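PDB 6KME: phytochromobilin synthase from Solanum lycopersicum, which binds biliverdin IX alpha and probably reduces it, with electrons from ferredoxin, to phytochromobilin, the chromophore of plant phytochromes. Local coordinates for residues A[167-172]-A[296-301]; A[228-233]-A[276-281]; A[238-243]-A[290-295]. The protein carries 1 engineered substitution. One frame throughout, in Å; residues are numbered along the deposited sequence.

Contact 1: residues A[167-172]-A[296-301]; sequences LTSESL and GKSFEN. With BLA (biliverdine IX alpha), chain B.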
loop_
_atom_site.group_PDB
_atom_site.type_symbol
_atom_site.label_atom_id
_atom_site.label_comp_id
_atom_site.label_asym_id
_atom_site.label_seq_id
_atom_site.Cartn_x
_atom_site.Cartn_y
_atom_site.Cartn_z
ATOM N N LEU A 167 7.966 -8.465 11.685
ATOM C CA LEU A 167 7.996 -7.278 10.839
ATOM C C LEU A 167 7.913 -6.037 11.718
ATOM O O LEU A 167 7.499 -6.104 12.879
ATOM C CB LEU A 167 6.854 -7.279 9.800
ATOM C CG LEU A 167 5.419 -6.956 10.284
ATOM C CD1 LEU A 167 4.493 -6.683 9.097
ATOM C CD2 LEU A 167 4.846 -8.065 11.157
ATOM N N THR A 168 8.317 -4.901 11.150
ATOM C CA THR A 168 8.218 -3.603 11.814
ATOM C C THR A 168 6.885 -3.467 12.553
ATOM O O THR A 168 5.814 -3.594 11.947
ATOM C CB THR A 168 8.372 -2.508 10.748
ATOM O OG1 THR A 168 9.698 -2.558 10.199
ATOM C CG2 THR A 168 8.073 -1.094 11.297
ATOM N N SER A 169 6.939 -3.267 13.887
ATOM C CA SER A 169 5.703 -3.324 14.671
ATOM C C SER A 169 4.752 -2.186 14.307
ATOM O O SER A 169 3.530 -2.376 14.298
ATOM C CB SER A 169 6.004 -3.287 16.172
ATOM O OG SER A 169 6.504 -4.535 16.636
ATOM N N GLU A 170 5.295 -1.003 13.999
ATOM C CA GLU A 170 4.468 0.140 13.621
ATOM C C GLU A 170 3.697 -0.099 12.323
ATOM O O GLU A 170 2.693 0.581 12.077
ATOM C CB GLU A 170 5.340 1.399 13.495
ATOM C CG GLU A 170 5.903 1.909 14.825
ATOM C CD GLU A 170 7.226 1.227 15.244
ATOM O OE1 GLU A 170 7.623 0.226 14.617
ATOM O OE2 GLU A 170 7.885 1.719 16.182
ATOM N N SER A 171 4.141 -1.044 11.484
ATOM C CA SER A 171 3.425 -1.328 10.240
ATOM C C SER A 171 2.050 -1.935 10.502
ATOM O O SER A 171 1.117 -1.709 9.715
ATOM C CB SER A 171 4.257 -2.251 9.344
ATOM O OG SER A 171 5.438 -1.591 8.901
ATOM N N LEU A 172 1.885 -2.662 11.615
ATOM C CA LEU A 172 0.596 -3.284 11.908
ATOM C C LEU A 172 -0.497 -2.255 12.152
ATOM O O LEU A 172 -1.680 -2.556 11.955
ATOM C CB LEU A 172 0.694 -4.208 13.120
ATOM C CG LEU A 172 1.035 -5.690 12.941
ATOM C CD1 LEU A 172 0.358 -6.470 14.057
ATOM C CD2 LEU A 172 0.622 -6.253 11.612
ATOM N N GLY A 296 10.781 -2.138 17.385
ATOM C CA GLY A 296 11.422 -3.360 16.945
ATOM C C GLY A 296 10.453 -4.240 16.165
ATOM O O GLY A 296 9.235 -4.043 16.180
ATOM N N LYS A 297 11.014 -5.222 15.456
ATOM C CA LYS A 297 10.188 -6.154 14.688
ATOM C C LYS A 297 9.555 -7.159 15.637
ATOM O O LYS A 297 10.220 -7.656 16.553
ATOM C CB LYS A 297 11.023 -6.905 13.635
ATOM C CG LYS A 297 11.480 -6.061 12.456
ATOM C CD LYS A 297 12.050 -6.931 11.331
ATOM C CE LYS A 297 12.614 -6.079 10.176
ATOM N NZ LYS A 297 12.935 -6.881 8.940
ATOM N N SER A 298 8.280 -7.472 15.409
ATOM C CA SER A 298 7.570 -8.415 16.266
ATOM C C SER A 298 6.553 -9.186 15.427
ATOM O O SER A 298 6.573 -9.130 14.195
ATOM C CB SER A 298 6.911 -7.683 17.440
ATOM O OG SER A 298 6.582 -8.611 18.455
ATOM N N PHE A 299 5.680 -9.938 16.109
ATOM C CA PHE A 299 4.600 -10.719 15.497
ATOM C C PHE A 299 5.166 -11.802 14.573
ATOM O O PHE A 299 4.986 -11.794 13.357
ATOM C CB PHE A 299 3.612 -9.814 14.746
ATOM C CG PHE A 299 3.145 -8.642 15.553
ATOM C CD1 PHE A 299 2.256 -8.822 16.605
ATOM C CD2 PHE A 299 3.610 -7.364 15.279
ATOM C CE1 PHE A 299 1.828 -7.739 17.359
ATOM C CE2 PHE A 299 3.187 -6.276 16.033
ATOM C CZ PHE A 299 2.292 -6.465 17.069
ATOM N N GLU A 300 5.852 -12.750 15.203
ATOM C CA GLU A 300 6.372 -13.892 14.467
ATOM C C GLU A 300 5.242 -14.743 13.896
ATOM O O GLU A 300 5.421 -15.393 12.859
ATOM C CB GLU A 300 7.304 -14.703 15.376
ATOM C CG GLU A 300 6.908 -16.124 15.660
ATOM C CD GLU A 300 7.945 -16.830 16.524
ATOM O OE1 GLU A 300 8.678 -16.133 17.254
ATOM O OE2 GLU A 300 8.035 -18.069 16.457
ATOM N N ASN A 301 4.073 -14.733 14.535
ATOM C CA ASN A 301 2.903 -15.415 14.001
ATOM C C ASN A 301 1.817 -14.398 13.673
ATOM O O ASN A 301 1.784 -13.292 14.216
ATOM C CB ASN A 301 2.366 -16.473 14.981
ATOM C CG ASN A 301 3.374 -17.566 15.259
ATOM O OD1 ASN A 301 3.692 -17.857 16.414
ATOM N ND2 ASN A 301 3.895 -18.176 14.199
HETATM C CHA BLA B . 10.579 -5.536 2.860
HETATM N NA BLA B . 8.269 -4.364 2.746
HETATM C C1A BLA B . 9.226 -5.135 3.426
HETATM C C2A BLA B . 8.680 -5.445 4.748
HETATM C C3A BLA B . 7.359 -4.820 4.827
HETATM C C4A BLA B . 7.129 -4.155 3.576
HETATM C CMA BLA B . 6.346 -4.842 5.974
HETATM C CAA BLA B . 9.469 -6.265 5.807
HETATM C CBA BLA B . 10.456 -5.361 6.495
HETATM C CGA BLA B . 9.804 -4.678 7.752
HETATM O O1A BLA B . 9.317 -5.491 8.482
HETATM O O2A BLA B . 9.917 -3.488 7.756
HETATM C CHB BLA B . 5.891 -3.371 3.118
HETATM N NB BLA B . 5.240 -2.079 5.070
HETATM C C1B BLA B . 5.129 -2.357 3.688
HETATM C C2B BLA B . 3.757 -1.648 3.318
HETATM C C3B BLA B . 3.344 -0.837 4.368
HETATM C C4B BLA B . 4.335 -1.066 5.511
HETATM C CMB BLA B . 3.234 -1.712 1.894
HETATM O OB BLA B . 4.456 -0.530 6.600
HETATM C CAB BLA B . 2.224 0.109 4.726
HETATM C CBB BLA B . 1.899 0.937 5.746
HETATM N NC BLA B . 9.299 -2.830 -1.516
HETATM C C1C BLA B . 8.279 -2.111 -2.181
HETATM C C2C BLA B . 8.961 -1.454 -3.389
HETATM C C3C BLA B . 10.305 -1.825 -3.359
HETATM C C4C BLA B . 10.561 -2.734 -2.133
HETATM C CMC BLA B . 8.114 -0.581 -4.324
HETATM O OC BLA B . 7.157 -2.152 -1.704
HETATM C CAC BLA B . 11.344 -1.413 -4.341
HETATM C CBC BLA B . 11.543 -0.290 -5.066
HETATM C CHD BLA B . 11.633 -3.380 -1.577
HETATM N ND BLA B . 10.712 -4.325 0.653
HETATM C C1D BLA B . 11.667 -4.126 -0.255
HETATM C C2D BLA B . 12.983 -4.776 0.134
HETATM C C3D BLA B . 12.771 -5.401 1.349
HETATM C C4D BLA B . 11.289 -5.134 1.741
HETATM C CMD BLA B . 14.196 -4.654 -0.768
HETATM C CAD BLA B . 13.685 -6.222 2.267
HETATM C CBD BLA B . 14.744 -5.395 2.972
HETATM C CGD BLA B . 14.192 -4.409 4.094
HETATM O O1D BLA B . 14.631 -3.282 3.946
HETATM O O2D BLA B . 13.441 -4.944 4.899
#

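Contact 2: residues A[228-233]-A[276-281]; sequences QHRYLT and DYFPEY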
loop_
_atom_site.group_PDB
_atom_site.type_symbol
_atom_site.label_atom_id
_atom_site.label_comp_id
_atom_site.label_asym_id
_atom_site.label_seq_id
_atom_site.Cartn_x
_atom_site.Cartn_y
_atom_site.Cartn_z
ATOM N N GLN A 228 -5.888 9.855 6.066
ATOM C CA GLN A 228 -5.129 9.579 4.851
ATOM C C GLN A 228 -3.775 10.288 4.865
ATOM O O GLN A 228 -2.761 9.694 4.474
ATOM C CB GLN A 228 -5.922 9.987 3.598
ATOM C CG GLN A 228 -5.175 9.616 2.307
ATOM C CD GLN A 228 -5.968 9.827 1.013
ATOM O OE1 GLN A 228 -5.377 9.934 -0.061
ATOM N NE2 GLN A 228 -7.299 9.857 1.107
ATOM N N HIS A 229 -3.737 11.555 5.302
ATOM C CA HIS A 229 -2.472 12.289 5.334
ATOM C C HIS A 229 -1.470 11.620 6.269
ATOM O O HIS A 229 -0.284 11.493 5.935
ATOM C CB HIS A 229 -2.701 13.743 5.753
ATOM C CG HIS A 229 -1.449 14.565 5.749
ATOM N ND1 HIS A 229 -0.853 15.021 6.904
ATOM C CD2 HIS A 229 -0.659 14.980 4.731
ATOM C CE1 HIS A 229 0.239 15.697 6.599
ATOM N NE2 HIS A 229 0.380 15.687 5.285
ATOM N N ARG A 230 -1.937 11.172 7.439
ATOM C CA ARG A 230 -1.075 10.449 8.369
ATOM C C ARG A 230 -0.505 9.187 7.731
ATOM O O ARG A 230 0.684 8.884 7.887
ATOM C CB ARG A 230 -1.867 10.110 9.638
ATOM C CG ARG A 230 -1.085 9.305 10.708
ATOM C CD ARG A 230 -1.981 9.070 11.949
ATOM N NE ARG A 230 -1.414 8.078 12.860
ATOM C CZ ARG A 230 -1.685 6.771 12.817
ATOM N NH1 ARG A 230 -2.531 6.294 11.909
ATOM N NH2 ARG A 230 -1.117 5.936 13.690
ATOM N N TYR A 231 -1.342 8.444 7.002
ATOM C CA TYR A 231 -0.899 7.239 6.303
ATOM C C TYR A 231 0.153 7.562 5.247
ATOM O O TYR A 231 1.182 6.885 5.157
ATOM C CB TYR A 231 -2.114 6.550 5.679
ATOM C CG TYR A 231 -1.829 5.415 4.712
ATOM C CD1 TYR A 231 -1.895 4.088 5.132
ATOM C CD2 TYR A 231 -1.547 5.666 3.364
ATOM C CE1 TYR A 231 -1.663 3.040 4.257
ATOM C CE2 TYR A 231 -1.305 4.627 2.479
ATOM C CZ TYR A 231 -1.375 3.313 2.929
ATOM O OH TYR A 231 -1.147 2.266 2.064
ATOM N N LEU A 232 -0.098 8.583 4.416
ATOM C CA LEU A 232 0.884 8.978 3.406
ATOM C C LEU A 232 2.176 9.446 4.062
ATOM O O LEU A 232 3.274 9.224 3.532
ATOM C CB LEU A 232 0.325 10.107 2.522
ATOM C CG LEU A 232 -0.951 9.789 1.748
ATOM C CD1 LEU A 232 -1.515 11.061 1.081
ATOM C CD2 LEU A 232 -0.670 8.693 0.726
ATOM N N THR A 233 2.058 10.132 5.192
ATOM C CA THR A 233 3.241 10.650 5.861
ATOM C C THR A 233 4.101 9.510 6.391
ATOM O O THR A 233 5.330 9.521 6.227
ATOM C CB THR A 233 2.830 11.589 6.990
ATOM O OG1 THR A 233 2.174 12.742 6.444
ATOM C CG2 THR A 233 4.055 12.026 7.779
ATOM N N ASP A 276 5.205 15.159 14.006
ATOM C CA ASP A 276 3.943 15.517 14.649
ATOM C C ASP A 276 3.083 14.280 14.894
ATOM O O ASP A 276 2.430 14.168 15.937
ATOM C CB ASP A 276 3.169 16.533 13.801
ATOM C CG ASP A 276 3.799 17.908 13.800
ATOM O OD1 ASP A 276 4.487 18.270 14.781
ATOM O OD2 ASP A 276 3.600 18.634 12.803
ATOM N N TYR A 277 3.063 13.345 13.941
ATOM C CA TYR A 277 2.237 12.148 14.087
ATOM C C TYR A 277 2.925 11.086 14.935
ATOM O O TYR A 277 2.259 10.343 15.666
ATOM C CB TYR A 277 1.912 11.538 12.720
ATOM C CG TYR A 277 0.981 12.329 11.834
ATOM C CD1 TYR A 277 -0.358 12.527 12.188
ATOM C CD2 TYR A 277 1.425 12.845 10.618
ATOM C CE1 TYR A 277 -1.219 13.257 11.372
ATOM C CE2 TYR A 277 0.565 13.566 9.787
ATOM C CZ TYR A 277 -0.756 13.760 10.171
ATOM O OH TYR A 277 -1.610 14.470 9.355
ATOM N N PHE A 278 4.249 10.969 14.824
ATOM C CA PHE A 278 5.004 9.882 15.451
ATOM C C PHE A 278 6.163 10.467 16.262
ATOM O O PHE A 278 7.339 10.309 15.905
ATOM C CB PHE A 278 5.473 8.886 14.384
ATOM C CG PHE A 278 4.381 8.509 13.387
ATOM C CD1 PHE A 278 3.353 7.644 13.754
ATOM C CD2 PHE A 278 4.367 9.051 12.107
ATOM C CE1 PHE A 278 2.336 7.319 12.859
ATOM C CE2 PHE A 278 3.349 8.731 11.199
ATOM C CZ PHE A 278 2.328 7.873 11.577
ATOM N N PRO A 279 5.860 11.129 17.387
ATOM C CA PRO A 279 6.916 11.800 18.164
ATOM C C PRO A 279 7.922 10.857 18.794
ATOM O O PRO A 279 8.958 11.341 19.274
ATOM C CB PRO A 279 6.129 12.551 19.246
ATOM C CG PRO A 279 4.876 11.743 19.403
ATOM C CD PRO A 279 4.532 11.319 18.000
ATOM N N GLU A 280 7.636 9.545 18.829
ATOM C CA GLU A 280 8.590 8.563 19.340
ATOM C C GLU A 280 9.880 8.561 18.532
ATOM O O GLU A 280 10.944 8.193 19.057
ATOM C CB GLU A 280 7.971 7.158 19.325
ATOM C CG GLU A 280 6.814 6.969 20.292
ATOM C CD GLU A 280 5.502 7.537 19.757
ATOM O OE1 GLU A 280 5.447 7.896 18.557
ATOM O OE2 GLU A 280 4.528 7.626 20.541
ATOM N N TYR A 281 9.805 8.963 17.266
ATOM C CA TYR A 281 10.937 8.998 16.345
ATOM C C TYR A 281 11.763 10.274 16.440
ATOM O O TYR A 281 12.728 10.415 15.684
ATOM C CB TYR A 281 10.452 8.830 14.894
ATOM C CG TYR A 281 10.036 7.426 14.546
ATOM C CD1 TYR A 281 8.767 6.958 14.867
ATOM C CD2 TYR A 281 10.916 6.555 13.903
ATOM C CE1 TYR A 281 8.377 5.659 14.558
ATOM C CE2 TYR A 281 10.532 5.245 13.596
ATOM C CZ TYR A 281 9.254 4.811 13.923
ATOM O OH TYR A 281 8.848 3.521 13.612
HETATM O O HOH W 1 -0.310 9.302 15.037
#

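Contact 3: residues A[238-243]-A[290-295]; sequences KDPGHG and EKRSMI. With BLA (biliverdine IX alpha), chain B.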
loop_
_atom_site.group_PDB
_atom_site.type_symbol
_atom_site.label_atom_id
_atom_site.label_comp_id
_atom_site.label_asym_id
_atom_site.label_seq_id
_atom_site.Cartn_x
_atom_site.Cartn_y
_atom_site.Cartn_z
ATOM N N LYS A 238 8.995 6.000 5.759
ATOM C CA LYS A 238 9.513 4.730 6.270
ATOM C C LYS A 238 9.270 3.494 5.399
ATOM O O LYS A 238 9.674 2.397 5.814
ATOM C CB LYS A 238 8.925 4.451 7.669
ATOM C CG LYS A 238 9.419 5.397 8.783
ATOM C CD LYS A 238 10.941 5.354 8.905
ATOM C CE LYS A 238 11.474 6.150 10.094
ATOM N NZ LYS A 238 12.974 6.243 10.048
ATOM N N ASP A 239 8.608 3.611 4.236
ATOM C CA ASP A 239 8.349 2.421 3.423
ATOM C C ASP A 239 9.669 1.719 3.099
ATOM O O ASP A 239 10.655 2.380 2.753
ATOM C CB ASP A 239 7.617 2.769 2.121
ATOM C CG ASP A 239 6.238 2.062 1.989
ATOM O OD1 ASP A 239 5.446 2.045 2.959
ATOM O OD2 ASP A 239 5.944 1.540 0.892
ATOM N N PRO A 240 9.731 0.392 3.211
ATOM C CA PRO A 240 11.017 -0.299 2.987
ATOM C C PRO A 240 11.601 -0.126 1.584
ATOM O O PRO A 240 12.820 -0.246 1.429
ATOM C CB PRO A 240 10.679 -1.764 3.284
ATOM C CG PRO A 240 9.556 -1.675 4.276
ATOM C CD PRO A 240 8.716 -0.515 3.767
ATOM N N GLY A 241 10.796 0.187 0.566
ATOM C CA GLY A 241 11.370 0.251 -0.776
ATOM C C GLY A 241 12.240 1.470 -1.057
ATOM O O GLY A 241 12.881 1.518 -2.111
ATOM N N HIS A 242 12.289 2.443 -0.147
ATOM C CA HIS A 242 12.940 3.711 -0.463
ATOM C C HIS A 242 14.433 3.539 -0.717
ATOM O O HIS A 242 15.003 4.243 -1.563
ATOM C CB HIS A 242 12.682 4.711 0.671
ATOM C CG HIS A 242 11.236 5.081 0.810
ATOM N ND1 HIS A 242 10.296 4.754 -0.147
ATOM C CD2 HIS A 242 10.565 5.732 1.791
ATOM C CE1 HIS A 242 9.108 5.196 0.236
ATOM N NE2 HIS A 242 9.245 5.789 1.409
ATOM N N GLY A 243 15.072 2.596 -0.023
ATOM C CA GLY A 243 16.491 2.356 -0.250
ATOM C C GLY A 243 16.778 1.853 -1.650
ATOM O O GLY A 243 17.765 2.251 -2.274
ATOM N N GLU A 290 16.852 7.304 12.582
ATOM C CA GLU A 290 17.179 6.474 11.422
ATOM C C GLU A 290 16.546 5.089 11.479
ATOM O O GLU A 290 16.446 4.425 10.440
ATOM C CB GLU A 290 18.699 6.308 11.295
ATOM C CG GLU A 290 19.410 7.488 10.687
ATOM C CD GLU A 290 20.919 7.290 10.662
ATOM O OE1 GLU A 290 21.418 6.409 11.401
ATOM O OE2 GLU A 290 21.598 8.011 9.898
ATOM N N LYS A 291 16.152 4.619 12.659
ATOM C CA LYS A 291 15.508 3.314 12.745
ATOM C C LYS A 291 14.191 3.313 11.990
ATOM O O LYS A 291 13.418 4.273 12.064
ATOM C CB LYS A 291 15.255 2.938 14.205
ATOM C CG LYS A 291 16.519 2.670 14.981
ATOM C CD LYS A 291 16.212 1.871 16.222
ATOM C CE LYS A 291 16.025 2.765 17.415
ATOM N NZ LYS A 291 16.998 2.414 18.505
ATOM N N ARG A 292 13.927 2.223 11.261
ATOM C CA ARG A 292 12.591 2.043 10.694
ATOM C C ARG A 292 11.548 1.859 11.794
ATOM O O ARG A 292 10.435 2.403 11.711
ATOM C CB ARG A 292 12.570 0.845 9.738
ATOM C CG ARG A 292 11.217 0.699 8.975
ATOM C CD ARG A 292 11.266 -0.436 7.947
ATOM N NE ARG A 292 12.399 -0.304 7.042
ATOM C CZ ARG A 292 12.887 -1.294 6.303
ATOM N NH1 ARG A 292 12.328 -2.488 6.353
ATOM N NH2 ARG A 292 13.931 -1.087 5.517
ATOM N N SER A 293 11.895 1.113 12.844
ATOM C CA SER A 293 10.960 0.714 13.888
ATOM C C SER A 293 11.521 1.136 15.240
ATOM O O SER A 293 12.585 0.658 15.639
ATOM C CB SER A 293 10.732 -0.806 13.867
ATOM O OG SER A 293 9.848 -1.203 14.918
ATOM N N MET A 294 10.806 2.023 15.947
ATOM C CA MET A 294 11.210 2.355 17.313
ATOM C C MET A 294 10.937 1.199 18.269
ATOM O O MET A 294 11.675 1.017 19.246
ATOM C CB MET A 294 10.484 3.618 17.795
ATOM C CG MET A 294 10.943 4.933 17.128
ATOM S SD MET A 294 12.726 5.239 17.134
ATOM C CE MET A 294 13.089 5.211 18.889
ATOM N N ILE A 295 9.872 0.427 18.018
ATOM C CA ILE A 295 9.505 -0.697 18.878
ATOM C C ILE A 295 10.431 -1.890 18.638
ATOM O O ILE A 295 10.859 -2.565 19.586
ATOM C CB ILE A 295 8.025 -1.058 18.628
ATOM C CG1 ILE A 295 7.118 0.075 19.119
ATOM C CG2 ILE A 295 7.650 -2.395 19.284
ATOM C CD1 ILE A 295 5.704 0.031 18.513
HETATM C CHA BLA B . 10.579 -5.536 2.860
HETATM N NA BLA B . 8.269 -4.364 2.746
HETATM C C1A BLA B . 9.226 -5.135 3.426
HETATM C C2A BLA B . 8.680 -5.445 4.748
HETATM C C3A BLA B . 7.359 -4.820 4.827
HETATM C C4A BLA B . 7.129 -4.155 3.576
HETATM C CMA BLA B . 6.346 -4.842 5.974
HETATM C CAA BLA B . 9.469 -6.265 5.807
HETATM C CBA BLA B . 10.456 -5.361 6.495
HETATM C CGA BLA B . 9.804 -4.678 7.752
HETATM O O1A BLA B . 9.317 -5.491 8.482
HETATM O O2A BLA B . 9.917 -3.488 7.756
HETATM C CHB BLA B . 5.891 -3.371 3.118
HETATM N NB BLA B . 5.240 -2.079 5.070
HETATM C C1B BLA B . 5.129 -2.357 3.688
HETATM C C2B BLA B . 3.757 -1.648 3.318
HETATM C C3B BLA B . 3.344 -0.837 4.368
HETATM C C4B BLA B . 4.335 -1.066 5.511
HETATM C CMB BLA B . 3.234 -1.712 1.894
HETATM O OB BLA B . 4.456 -0.530 6.600
HETATM C CAB BLA B . 2.224 0.109 4.726
HETATM C CBB BLA B . 1.899 0.937 5.746
HETATM N NC BLA B . 9.299 -2.830 -1.516
HETATM C C1C BLA B . 8.279 -2.111 -2.181
HETATM C C2C BLA B . 8.961 -1.454 -3.389
HETATM C C3C BLA B . 10.305 -1.825 -3.359
HETATM C C4C BLA B . 10.561 -2.734 -2.133
HETATM C CMC BLA B . 8.114 -0.581 -4.324
HETATM O OC BLA B . 7.157 -2.152 -1.704
HETATM C CAC BLA B . 11.344 -1.413 -4.341
HETATM C CBC BLA B . 11.543 -0.290 -5.066
HETATM C CHD BLA B . 11.633 -3.380 -1.577
HETATM N ND BLA B . 10.712 -4.325 0.653
HETATM C C1D BLA B . 11.667 -4.126 -0.255
HETATM C C2D BLA B . 12.983 -4.776 0.134
HETATM C C3D BLA B . 12.771 -5.401 1.349
HETATM C C4D BLA B . 11.289 -5.134 1.741
HETATM C CMD BLA B . 14.196 -4.654 -0.768
HETATM C CAD BLA B . 13.685 -6.222 2.267
HETATM C CBD BLA B . 14.744 -5.395 2.972
HETATM C CGD BLA B . 14.192 -4.409 4.094
HETATM O O1D BLA B . 14.631 -3.282 3.946
HETATM O O2D BLA B . 13.441 -4.944 4.899
HETATM O O HOH W 2 14.228 4.169 8.472
#

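Contact 1: residues A[167-172]-A[296-301]
Leu167 and Thr168 pair with Lys297 and Ser298 as a short two-stranded antiparallel ribbon. Leu167 and Ser298 form the hydrogen-bonded pair, Leu167 N reaching Ser298 O at 2.9 Å and Ser298 N returning to Leu167 O at 3.0 Å; Thr168 faces Lys297 as the non-hydrogen-bonded pair. Past Thr168 the chain curls into helical backbone angles, and Ser169 OG donates to Gly296 O at 2.8 Å, backed by a weak bond from Ser169 N to the same oxygen. Ser169 OG lies anti to its carbonyl carbon (chi1 -75°), which turns it to that acceptor. Leu172 CD1 sits almost squarely over the face of the Phe299 ring, 3.4 Å from its centroid, a CH-pi contact; Leu167 CD2 brushes Phe299 CB at 4.2 Å, beside the root of the ring. With an alanine in place of Phe299, Leu172 CD1 would probably lose the surface it rests on, leaving a gap beside the ribbon. Thr168 serves biliverdin: its N and OG1 take O1A and O2A of one propionate, OG1 to O2A at 2.6 Å, while Ser171 OG bonds the lactam oxygen OB at 2.7 Å. The ribbon is separate from the seven-stranded antiparallel sheet. Its first strand follows helix 151-160, its second comes after the long loop beyond helix 274-277, and Trp163 NE1 ties down Phe299 O.

Contact 2: residues A[228-233]-A[276-281]
Tyr277, the last residue of the short helix 274-277, lays its ring against one side of the long helix 218-238, where His229, Arg230 and Thr233 receive it. The phenol oxygen ends at the rim of the imidazole: Tyr277 OH and His229 ND1 are 2.6 Å apart in a nearly straight hydrogen bond (173°), which lies near the planes of both rings and which either partner could donate. The two rings meet rim to rim, their planes at 57°. His229 NE2 is also bonded, to Val266 O, and the imidazole is thus held at both nitrogens. Arg230 CB lies over one face of the Tyr277 ring, 3.8 Å from its centroid, with CG continuing along it.

Helix 218-238 belongs to the helical layer of the ferredoxin-dependent bilin reductase fold, in which helices flank an antiparallel sheet; here Tyr231 and Leu232 of this helix touch Phe103 on strand 96-104, while His229, Arg230 and Thr233 look to helix 274-277. Extended from CG to NE, with CG anti to the backbone N, Arg230 runs out past Tyr277, and the rim of the Phe278 ring, at CZ and CE1, comes over one face of its guanidinium, the planes 43° apart and Arg230 NE 3.8 Å from Phe278 CE1. A water bridges Arg230 NE, at 2.7 Å, to Tyr277 O. Thr233 touches the tyrosine at CD2 and CE2, while its OG1 donates back to His229 O at 2.8 Å.

Contact 3: residues A[238-243]-A[290-295]
Lys238 and Arg292 lie side by side, their CA atoms the nearest pair across the two segments, and each uses its side chain differently. Lys238 bends at chi2 (-58°), which swings its otherwise extended end across to the 290-295 loop, where NZ donates to Lys291 O at 2.9 Å. The ammonium comes in from above that carbonyl plane, 51° out of it, and not along a lone pair. A water at 2.9 Å from Lys238 NZ passes a bond on to Glu290 O, and Asn289 O is a further partner; one charged group thus ties together three successive carbonyls of the loop.

Arg292 serves the pigment instead. Its chain leaves with CG anti to the backbone N, then kinks at chi3 (-53°), turning the guanidinium toward the tetrapyrrole. There NH2 donates to BLA O1D at 2.8 Å and NH1 to BLA O2D at 3.1 Å, a two-pronged grip on one propionate, while NH1 also donates to BLA O2A of the other propionate at 3.0 Å. All three bonds are close to straight. This is the propionate side of the bilin pocket in a ferredoxin-dependent bilin reductase, and the arginine's positive charge is likely to ease the repulsion between the two negative carboxylates it bridges. Pro240 packs over one face of the guanidinium, its CB 3.6 Å from Arg292 NH1, and its CG touches BLA NA at 3.4 Å, filling the wedge between arginine and pyrrole. Pro240 is inside a type I turn from Asp239 to His242, which joins helix 218-238 to helix 242-249. Gly241 in this turn runs so near the pigment that a CB would collide with BLA C3C. A salt bridge from Arg235 NH2 to Asp239 OD2 braces the turn from the preceding helix.

Contact 2 is the buried one, contact 1 is partly buried and contact 3 lies at the surface. Contacts 1 and 3 both reach biliverdin, through hydroxyls and a backbone N-H in contact 1 and a guanidinium in contact 3; contact 2 relies on aromatic rings and a histidine–tyrosine bond, and the side chain of Phe278 stays about 9 Å from the bound BLA. Contacts 2 and 3 share helix 218-238, which ends at Lys238. Tyr281 of contact 2 probably bonds Arg292 O of contact 3. Glu170 of contact 1 probably pairs with Ser293 OG and Ile295 N, so the 290-295 loop is held by residues of both other contacts.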